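L-iditol 2-dehydrogenase (PDB 4OH1) probably catalyses the NAD+-dependent oxidation of L-iditol or a related polyol, as a zinc-containing member of the alcohol dehydrogenase family. Local coordinates at residues Ser71-Asp81 / Arg126-Tyr136; Val98-Cys106 / Gln300-Ile309. One frame throughout, in Å; residues are numbered along the deposited sequence.

Along the chain the segments alternate, 71-81, 98-106, 126-136 and 300-309, so the two contacts interlock; their centres lie about 14 Å apart. Both reach the mixed sheet of the GroES-like domain, where strand 75-83 runs antiparallel to strand 97-100, and Gly78 O to Val98 N is a probable backbone hydrogen bond between them. Contact 1 stays within that domain and carries His74 and Glu75 of one zinc site. Contact 2 joins the domain to segment 300-309, which follows the last strand of the parallel Rossmann-type sheet, and includes Cys106 of the four-cysteine zinc site. Tyr102 packs against His74, so one residue of contact 2 lies on a ligand of the first metal.

Contact 1 of 2, residues Ser71-Asp81 / Arg126-Tyr136; sequences SFGHELSGVID and RMNGFSEYAVY. With ZN (zinc ion), chain B.
The loop leading into a zinc site, probably the catalytic one as in this family, meets the turn before strand 133-137 through Gly73 and Gly129. With no side chain between them, their CA atoms come to 3.8 Å. Phe130 N donates to Phe72 O at 3.1 Å, nearly straight and in the carbonyl plane, while Gly129 N reaches Gly73 O at 2.8 Å from above that carbonyl's plane. A water also donates to Gly73 O and to Arg126 O, and accepts a hydrogen bond from Tyr136 OH at 2.6 Å, lying in the plane of the tyrosine ring. The same hydroxyl abuts both methyls of Leu76. Beside the glycines, Phe130 CD2 sits over one face of the Phe72 ring, 3.4 Å from Phe72 CE2, with the planes inclined at 49°. Ser71 OG, swung between its own N and carbonyl carbon (chi1 65°), donates to Met127 O at 2.8 Å. Met127, a selenomethionine, folds its SE back against His74 CB. Next along, His74 NE2 and Glu75 OE2 bind zinc, at 2.4 and 2.1 Å respectively, with two waters; Glu157 and Cys46, oxidised to the sulfonic acid, belong to the same site. The Asp81 carboxylate lies by Tyr133 but is paired with Arg37. Strand 35-44 pairs antiparallel with both 75-83 and 133-137, and Asp49 of helix 48-54 meets Phe72, His74 and Phe130.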
loop_
_atom_site.group_PDB
_atom_site.type_symbol
_atom_site.label_atom_id
_atom_site.label_comp_id
_atom_site.label_asym_id
_atom_site.label_seq_id
_atom_site.Cartn_x
_atom_site.Cartn_y
_atom_site.Cartn_z
ATOM N N SER A 71 3.914 18.240 -36.029
ATOM C CA SER A 71 5.125 17.580 -35.530
ATOM C C SER A 71 4.721 16.389 -34.695
ATOM O O SER A 71 3.656 16.380 -34.116
ATOM C CB SER A 71 5.976 18.539 -34.702
ATOM O OG SER A 71 5.271 18.909 -33.528
ATOM N N PHE A 72 5.557 15.368 -34.633
ATOM C CA PHE A 72 5.259 14.250 -33.767
ATOM C C PHE A 72 6.525 13.538 -33.331
ATOM O O PHE A 72 7.629 13.870 -33.783
ATOM C CB PHE A 72 4.232 13.286 -34.419
ATOM C CG PHE A 72 4.768 12.530 -35.612
ATOM C CD1 PHE A 72 5.235 13.203 -36.727
ATOM C CD2 PHE A 72 4.767 11.148 -35.626
ATOM C CE1 PHE A 72 5.736 12.517 -37.798
ATOM C CE2 PHE A 72 5.262 10.449 -36.714
ATOM C CZ PHE A 72 5.773 11.129 -37.794
ATOM N N GLY A 73 6.346 12.549 -32.465
ATOM C CA GLY A 73 7.445 11.692 -32.003
ATOM C C GLY A 73 7.646 12.037 -30.564
ATOM O O GLY A 73 7.783 13.190 -30.229
ATOM N N HIS A 74 7.608 11.042 -29.691
ATOM C CA HIS A 74 7.820 11.288 -28.267
ATOM C C HIS A 74 8.699 10.215 -27.570
ATOM O O HIS A 74 8.728 10.123 -26.340
ATOM C CB HIS A 74 6.457 11.408 -27.601
ATOM C CG HIS A 74 5.706 10.135 -27.627
ATOM N ND1 HIS A 74 5.058 9.691 -28.754
ATOM C CD2 HIS A 74 5.590 9.151 -26.711
ATOM C CE1 HIS A 74 4.549 8.499 -28.527
ATOM N NE2 HIS A 74 4.849 8.155 -27.290
ATOM N N GLU A 75 9.401 9.403 -28.356
ATOM C CA GLU A 75 10.234 8.363 -27.843
ATOM C C GLU A 75 11.604 8.563 -28.440
ATOM O O GLU A 75 11.781 8.339 -29.634
ATOM C CB GLU A 75 9.681 7.002 -28.223
ATOM C CG GLU A 75 8.227 6.771 -27.798
ATOM C CD GLU A 75 7.704 5.323 -28.096
ATOM O OE1 GLU A 75 8.377 4.497 -28.760
ATOM O OE2 GLU A 75 6.615 4.997 -27.610
ATOM N N LEU A 76 12.550 9.069 -27.658
ATOM C CA LEU A 76 13.853 9.477 -28.266
ATOM C C LEU A 76 14.998 9.511 -27.281
ATOM O O LEU A 76 14.830 9.738 -26.040
ATOM C CB LEU A 76 13.765 10.836 -28.956
ATOM C CG LEU A 76 13.528 12.008 -27.982
ATOM C CD1 LEU A 76 14.158 13.249 -28.451
ATOM C CD2 LEU A 76 12.061 12.216 -27.733
ATOM N N SER A 77 16.169 9.241 -27.835
ATOM C CA SER A 77 17.408 9.417 -27.102
ATOM C C SER A 77 18.334 10.278 -27.958
ATOM O O SER A 77 18.215 10.273 -29.151
ATOM C CB SER A 77 18.066 8.063 -26.844
ATOM O OG SER A 77 18.321 7.434 -28.058
ATOM N N GLY A 78 19.256 10.989 -27.339
ATOM C CA GLY A 78 20.317 11.617 -28.071
ATOM C C GLY A 78 21.301 12.269 -27.137
ATOM O O GLY A 78 21.500 11.803 -26.022
ATOM N N VAL A 79 21.911 13.364 -27.607
ATOM C CA VAL A 79 23.007 14.027 -26.891
ATOM C C VAL A 79 22.660 15.523 -26.787
ATOM O O VAL A 79 22.132 16.115 -27.720
ATOM C CB VAL A 79 24.312 13.797 -27.633
ATOM C CG1 VAL A 79 25.435 14.440 -26.932
ATOM C CG2 VAL A 79 24.605 12.308 -27.725
ATOM N N ILE A 80 22.922 16.127 -25.639
ATOM C CA ILE A 80 22.719 17.539 -25.466
ATOM C C ILE A 80 23.637 18.326 -26.432
ATOM O O ILE A 80 24.836 18.087 -26.500
ATOM C CB ILE A 80 22.982 17.971 -24.041
ATOM C CG1 ILE A 80 21.978 17.297 -23.097
ATOM C CG2 ILE A 80 22.874 19.499 -23.927
ATOM C CD1 ILE A 80 21.880 17.898 -21.682
ATOM N N ASP A 81 23.016 19.240 -27.169
ATOM C CA ASP A 81 23.654 20.045 -28.186
ATOM C C ASP A 81 23.831 21.500 -27.735
ATOM O O ASP A 81 24.766 22.144 -28.145
ATOM C CB ASP A 81 22.771 20.058 -29.412
ATOM C CG ASP A 81 23.396 20.776 -30.564
ATOM O OD1 ASP A 81 24.424 20.263 -31.053
ATOM O OD2 ASP A 81 22.854 21.820 -30.995
ATOM N N ARG A 126 5.487 18.249 -25.863
ATOM C CA ARG A 126 6.497 18.625 -26.845
ATOM C C ARG A 126 6.732 17.387 -27.706
ATOM O O ARG A 126 7.378 16.429 -27.267
ATOM C CB ARG A 126 7.805 19.071 -26.190
ATOM C CG ARG A 126 7.667 20.115 -25.070
ATOM C CD ARG A 126 7.403 21.559 -25.556
ATOM N NE ARG A 126 8.430 22.078 -26.487
ATOM C CZ ARG A 126 9.529 22.815 -26.192
ATOM N NH1 ARG A 126 9.881 23.188 -24.959
ATOM N NH2 ARG A 126 10.322 23.191 -27.184
HETATM N N MSE A 127 6.157 17.404 -28.912
HETATM C CA MSE A 127 6.146 16.259 -29.784
HETATM C C MSE A 127 7.015 16.604 -30.993
HETATM O O MSE A 127 6.494 16.934 -32.025
HETATM C CB MSE A 127 4.717 15.923 -30.264
HETATM C CG MSE A 127 3.610 15.850 -29.227
HETATM SE SE MSE A 127 4.027 14.620 -27.777
HETATM C CE MSE A 127 2.233 13.970 -27.182
ATOM N N ASN A 128 8.322 16.541 -30.823
ATOM C CA ASN A 128 9.264 16.718 -31.908
ATOM C C ASN A 128 10.290 15.670 -31.951
ATOM O O ASN A 128 11.385 15.906 -32.383
ATOM C CB ASN A 128 9.970 18.003 -31.728
ATOM C CG ASN A 128 9.037 19.112 -31.772
ATOM O OD1 ASN A 128 8.460 19.416 -32.808
ATOM N ND2 ASN A 128 8.794 19.685 -30.635
ATOM N N GLY A 129 9.915 14.477 -31.528
ATOM C CA GLY A 129 10.814 13.362 -31.535
ATOM C C GLY A 129 11.431 13.073 -32.861
ATOM O O GLY A 129 12.595 12.728 -32.917
ATOM N N PHE A 130 10.652 13.228 -33.927
ATOM C CA PHE A 130 11.100 12.909 -35.268
ATOM C C PHE A 130 11.707 14.140 -35.998
ATOM O O PHE A 130 11.359 14.505 -37.135
ATOM C CB PHE A 130 9.933 12.299 -36.030
ATOM C CG PHE A 130 9.550 10.933 -35.527
ATOM C CD1 PHE A 130 10.463 9.885 -35.553
ATOM C CD2 PHE A 130 8.269 10.686 -35.055
ATOM C CE1 PHE A 130 10.110 8.632 -35.095
ATOM C CE2 PHE A 130 7.923 9.429 -34.597
ATOM C CZ PHE A 130 8.861 8.402 -34.625
ATOM N N SER A 131 12.675 14.714 -35.308
ATOM C CA SER A 131 13.347 15.909 -35.667
ATOM C C SER A 131 14.833 15.702 -35.377
ATOM O O SER A 131 15.191 15.052 -34.441
ATOM C CB SER A 131 12.763 17.000 -34.787
ATOM O OG SER A 131 13.219 18.209 -35.217
ATOM N N GLU A 132 15.716 16.283 -36.147
ATOM C CA GLU A 132 17.143 16.121 -35.877
ATOM C C GLU A 132 17.584 16.846 -34.619
ATOM O O GLU A 132 18.531 16.415 -33.973
ATOM C CB GLU A 132 17.953 16.629 -37.058
ATOM C CG GLU A 132 17.863 15.712 -38.253
ATOM C CD GLU A 132 18.655 16.267 -39.425
ATOM O OE1 GLU A 132 18.558 17.505 -39.678
ATOM O OE2 GLU A 132 19.331 15.431 -40.087
ATOM N N TYR A 133 16.890 17.933 -34.259
ATOM C CA TYR A 133 17.193 18.663 -33.034
ATOM C C TYR A 133 15.894 19.040 -32.398
ATOM O O TYR A 133 14.972 19.478 -33.078
ATOM C CB TYR A 133 18.002 19.962 -33.304
ATOM C CG TYR A 133 19.358 19.696 -33.912
ATOM C CD1 TYR A 133 19.501 19.522 -35.266
ATOM C CD2 TYR A 133 20.475 19.516 -33.110
ATOM C CE1 TYR A 133 20.719 19.222 -35.800
ATOM C CE2 TYR A 133 21.702 19.213 -33.653
ATOM C CZ TYR A 133 21.815 19.086 -34.983
ATOM O OH TYR A 133 23.025 18.770 -35.521
ATOM N N ALA A 134 15.801 18.877 -31.100
ATOM C CA ALA A 134 14.561 19.257 -30.434
ATOM C C ALA A 134 14.871 19.898 -29.110
ATOM O O ALA A 134 15.860 19.527 -28.475
ATOM C CB ALA A 134 13.688 18.026 -30.224
ATOM N N VAL A 135 13.994 20.809 -28.683
ATOM C CA VAL A 135 14.173 21.575 -27.473
ATOM C C VAL A 135 13.117 21.176 -26.462
ATOM O O VAL A 135 11.940 20.984 -26.803
ATOM C CB VAL A 135 14.104 23.119 -27.757
ATOM C CG1 VAL A 135 13.973 23.930 -26.472
ATOM C CG2 VAL A 135 15.365 23.557 -28.488
ATOM N N TYR A 136 13.528 21.105 -25.202
ATOM C CA TYR A 136 12.647 20.728 -24.116
ATOM C C TYR A 136 13.039 21.576 -22.913
ATOM O O TYR A 136 14.167 22.046 -22.810
ATOM C CB TYR A 136 12.868 19.230 -23.766
ATOM C CG TYR A 136 12.488 18.245 -24.848
ATOM C CD1 TYR A 136 11.193 17.717 -24.949
ATOM C CD2 TYR A 136 13.395 17.894 -25.825
ATOM C CE1 TYR A 136 10.840 16.833 -26.015
ATOM C CE2 TYR A 136 13.059 17.018 -26.842
ATOM C CZ TYR A 136 11.798 16.487 -26.930
ATOM O OH TYR A 136 11.551 15.651 -27.989
HETATM ZN ZN ZN B . 5.287 5.954 -26.345
HETATM O O HOH W 1 9.109 14.780 -28.105
HETATM O O HOH W 2 4.246 4.004 -25.436
HETATM O O HOH W 3 3.458 6.722 -25.017
#

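Contact 2 of 2, residues Val98-Cys106 / Gln300-Ile309; sequences VVANYAKYC and QGAWQFPKSI. With ZN (zinc ion), chain C.
Gln300 meets Tyr102 where the GroES-like domain joins the zinc-binding dehydrogenase family region: its extended chain passes the phenol so that CG is 3.3 Å from Tyr102 OH, the amide turned 62° from the ring. A water completes this meeting, accepting a hydrogen bond from Tyr102 OH and donating to Gln300 O. Gln300 OE1 lies farther along, at the edge of the Tyr105 ring near its plane. There a second water, in the plane of that ring, accepts from Tyr105 OH at 2.6 Å and donates to both Gln300 OE1 and Gly301 O. A third accepts a hydrogen bond from Trp303 N at 2.6 Å and donates to Tyr105 OH. No direct hydrogen bond crosses this contact, so its polar part is bridged by water. Phe305, on helix 305-311, supplies the apolar part. Asn101 CB lies over one face of its ring, 3.8 Å from the centroid in a CH-pi contact; with CG anti to the backbone N (chi1 179°), the amide extends over the ring alongside CB, stacked at 19°. Asn101 OD1 accepts from Ala103 N at 3.1 Å, closing an Asx turn, the donor well above the amide plane, and ND2 gives a weak bond to Tyr105 OH. Val99 CG2 is at the ring's edge and meets Ile309 CD1 tip to tip at 3.8 Å. Beyond Tyr105, Cys106 SG binds zinc at 2.4 Å with Cys109, Cys112 and Cys120. Phe142 of strand 141-143 also meets Phe305 and Ile309, helix 156-168 touches Gln304 and Ser308, and Trp303 packs on Cys112 of the second subunit.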
loop_
_atom_site.group_PDB
_atom_site.type_symbol
_atom_site.label_atom_id
_atom_site.label_comp_id
_atom_site.label_asym_id
_atom_site.label_seq_id
_atom_site.Cartn_x
_atom_site.Cartn_y
_atom_site.Cartn_z
ATOM N N VAL A 98 21.151 11.724 -23.136
ATOM C CA VAL A 98 19.889 11.920 -22.457
ATOM C C VAL A 98 18.694 11.286 -23.185
ATOM O O VAL A 98 18.780 10.926 -24.364
ATOM C CB VAL A 98 19.589 13.413 -22.306
ATOM C CG1 VAL A 98 20.658 14.117 -21.470
ATOM C CG2 VAL A 98 19.480 14.088 -23.686
ATOM N N VAL A 99 17.576 11.209 -22.460
ATOM C CA VAL A 99 16.281 10.972 -23.019
ATOM C C VAL A 99 15.408 12.076 -22.530
ATOM O O VAL A 99 15.744 12.810 -21.562
ATOM C CB VAL A 99 15.684 9.635 -22.660
ATOM C CG1 VAL A 99 16.529 8.509 -23.219
ATOM C CG2 VAL A 99 15.519 9.478 -21.142
ATOM N N ALA A 100 14.309 12.234 -23.230
ATOM C CA ALA A 100 13.361 13.314 -22.944
ATOM C C ALA A 100 11.968 12.762 -22.660
ATOM O O ALA A 100 11.553 11.766 -23.260
ATOM C CB ALA A 100 13.289 14.241 -24.142
ATOM N N ASN A 101 11.279 13.422 -21.742
ATOM C CA ASN A 101 9.887 13.197 -21.469
ATOM C C ASN A 101 9.069 14.254 -22.221
ATOM O O ASN A 101 9.205 15.413 -21.942
ATOM C CB ASN A 101 9.669 13.300 -19.962
ATOM C CG ASN A 101 8.233 13.100 -19.554
ATOM O OD1 ASN A 101 7.368 12.766 -20.357
ATOM N ND2 ASN A 101 7.969 13.286 -18.275
ATOM N N TYR A 102 8.214 13.840 -23.155
ATOM C CA TYR A 102 7.443 14.736 -23.977
ATOM C C TYR A 102 6.553 15.612 -23.119
ATOM O O TYR A 102 6.173 16.707 -23.541
ATOM C CB TYR A 102 6.570 13.942 -25.000
ATOM C CG TYR A 102 5.495 13.074 -24.329
ATOM C CD1 TYR A 102 5.777 11.778 -23.906
ATOM C CD2 TYR A 102 4.252 13.570 -24.059
ATOM C CE1 TYR A 102 4.818 10.994 -23.260
ATOM C CE2 TYR A 102 3.286 12.804 -23.405
ATOM C CZ TYR A 102 3.576 11.518 -23.016
ATOM O OH TYR A 102 2.637 10.762 -22.335
ATOM N N ALA A 103 6.166 15.134 -21.941
ATOM C CA ALA A 103 5.112 15.812 -21.164
ATOM C C ALA A 103 5.724 16.913 -20.297
ATOM O O ALA A 103 6.690 16.670 -19.611
ATOM C CB ALA A 103 4.373 14.792 -20.279
ATOM N N LYS A 104 5.152 18.115 -20.352
ATOM C CA LYS A 104 5.571 19.247 -19.540
ATOM C C LYS A 104 4.524 19.555 -18.468
ATOM O O LYS A 104 3.427 20.036 -18.765
ATOM C CB LYS A 104 5.768 20.476 -20.419
ATOM C CG LYS A 104 6.224 21.753 -19.661
ATOM C CD LYS A 104 7.481 21.505 -18.899
ATOM C CE LYS A 104 8.111 22.752 -18.386
ATOM N NZ LYS A 104 7.225 23.393 -17.413
ATOM N N TYR A 105 4.898 19.323 -17.212
ATOM C CA TYR A 105 4.005 19.601 -16.098
ATOM C C TYR A 105 4.110 21.087 -15.685
ATOM O O TYR A 105 5.189 21.656 -15.730
ATOM C CB TYR A 105 4.398 18.697 -14.923
ATOM C CG TYR A 105 4.607 17.270 -15.361
ATOM C CD1 TYR A 105 3.613 16.598 -16.083
ATOM C CD2 TYR A 105 5.789 16.596 -15.085
ATOM C CE1 TYR A 105 3.791 15.287 -16.523
ATOM C CE2 TYR A 105 5.982 15.259 -15.514
ATOM C CZ TYR A 105 4.964 14.616 -16.227
ATOM O OH TYR A 105 5.084 13.315 -16.665
ATOM N N CYS A 106 3.012 21.707 -15.275
ATOM C CA CYS A 106 3.043 23.142 -14.984
ATOM C C CYS A 106 3.544 23.401 -13.566
ATOM O O CYS A 106 3.991 24.510 -13.241
ATOM C CB CYS A 106 1.650 23.749 -15.170
ATOM S SG CYS A 106 0.553 23.471 -13.784
ATOM N N GLN A 300 -0.595 7.770 -18.889
ATOM C CA GLN A 300 0.766 8.342 -19.014
ATOM C C GLN A 300 1.789 7.730 -18.083
ATOM O O GLN A 300 2.893 7.450 -18.535
ATOM C CB GLN A 300 0.804 9.874 -18.869
ATOM C CG GLN A 300 0.244 10.636 -20.044
ATOM C CD GLN A 300 0.455 12.148 -19.924
ATOM O OE1 GLN A 300 1.327 12.626 -19.177
ATOM N NE2 GLN A 300 -0.357 12.901 -20.649
ATOM N N GLY A 301 1.436 7.520 -16.817
ATOM C CA GLY A 301 2.445 7.213 -15.795
ATOM C C GLY A 301 2.983 8.546 -15.206
ATOM O O GLY A 301 2.867 9.628 -15.839
ATOM N N ALA A 302 3.546 8.480 -14.003
ATOM C CA ALA A 302 4.087 9.632 -13.297
ATOM C C ALA A 302 5.335 9.238 -12.566
ATOM O O ALA A 302 5.320 8.205 -11.888
ATOM C CB ALA A 302 3.105 10.113 -12.244
ATOM N N TRP A 303 6.375 10.077 -12.629
ATOM C CA TRP A 303 7.610 9.814 -11.919
ATOM C C TRP A 303 8.301 8.512 -12.295
ATOM O O TRP A 303 8.951 7.938 -11.469
ATOM C CB TRP A 303 7.354 9.780 -10.416
ATOM C CG TRP A 303 6.528 10.960 -9.939
ATOM C CD1 TRP A 303 5.366 10.888 -9.244
ATOM C CD2 TRP A 303 6.812 12.373 -10.102
ATOM N NE1 TRP A 303 4.898 12.158 -8.976
ATOM C CE2 TRP A 303 5.778 13.082 -9.471
ATOM C CE3 TRP A 303 7.839 13.101 -10.711
ATOM C CZ2 TRP A 303 5.725 14.476 -9.454
ATOM C CZ3 TRP A 303 7.768 14.498 -10.711
ATOM C CH2 TRP A 303 6.729 15.155 -10.081
ATOM N N GLN A 304 8.165 8.056 -13.527
ATOM C CA GLN A 304 8.712 6.778 -13.900
ATOM C C GLN A 304 10.029 6.830 -14.645
ATOM O O GLN A 304 10.647 5.771 -14.904
ATOM C CB GLN A 304 7.709 6.010 -14.767
ATOM C CG GLN A 304 6.376 5.718 -14.116
ATOM C CD GLN A 304 6.442 4.588 -13.092
ATOM O OE1 GLN A 304 7.469 4.283 -12.546
ATOM N NE2 GLN A 304 5.347 4.020 -12.820
ATOM N N PHE A 305 10.449 8.012 -15.042
ATOM C CA PHE A 305 11.600 8.105 -15.958
ATOM C C PHE A 305 12.921 7.606 -15.363
ATOM O O PHE A 305 13.612 6.789 -15.971
ATOM C CB PHE A 305 11.666 9.514 -16.575
ATOM C CG PHE A 305 10.928 9.616 -17.937
ATOM C CD1 PHE A 305 9.530 9.715 -18.010
ATOM C CD2 PHE A 305 11.627 9.583 -19.118
ATOM C CE1 PHE A 305 8.875 9.775 -19.250
ATOM C CE2 PHE A 305 10.966 9.638 -20.352
ATOM C CZ PHE A 305 9.601 9.732 -20.403
ATOM N N PRO A 306 13.267 8.026 -14.141
ATOM C CA PRO A 306 14.528 7.545 -13.553
ATOM C C PRO A 306 14.531 6.012 -13.400
ATOM O O PRO A 306 15.512 5.334 -13.812
ATOM C CB PRO A 306 14.597 8.294 -12.213
ATOM C CG PRO A 306 13.811 9.556 -12.504
ATOM C CD PRO A 306 12.665 9.088 -13.316
ATOM N N LYS A 307 13.404 5.490 -12.917
ATOM C CA LYS A 307 13.162 4.030 -12.788
ATOM C C LYS A 307 13.364 3.274 -14.090
ATOM O O LYS A 307 14.110 2.271 -14.222
ATOM C CB LYS A 307 11.760 3.830 -12.211
ATOM C CG LYS A 307 11.406 2.381 -11.929
ATOM C CD LYS A 307 9.973 2.187 -11.645
ATOM C CE LYS A 307 9.549 2.868 -10.380
ATOM N NZ LYS A 307 8.097 2.941 -10.367
ATOM N N SER A 308 12.722 3.782 -15.091
ATOM C CA SER A 308 12.825 3.191 -16.400
ATOM C C SER A 308 14.231 3.194 -16.927
ATOM O O SER A 308 14.735 2.205 -17.519
ATOM C CB SER A 308 11.886 3.957 -17.332
ATOM O OG SER A 308 11.974 3.450 -18.639
ATOM N N ILE A 309 14.906 4.313 -16.732
ATOM C CA ILE A 309 16.305 4.397 -17.122
ATOM C C ILE A 309 17.126 3.371 -16.379
ATOM O O ILE A 309 17.966 2.697 -16.991
ATOM C CB ILE A 309 16.809 5.809 -16.884
ATOM C CG1 ILE A 309 16.171 6.746 -17.915
ATOM C CG2 ILE A 309 18.282 5.852 -16.958
ATOM C CD1 ILE A 309 16.356 8.213 -17.640
HETATM ZN ZN ZN C . -0.114 21.208 -13.512
HETATM O O HOH W 4 3.734 8.438 -21.334
HETATM O O HOH W 5 6.866 11.688 -14.567
HETATM O O HOH W 6 3.294 11.697 -17.703
#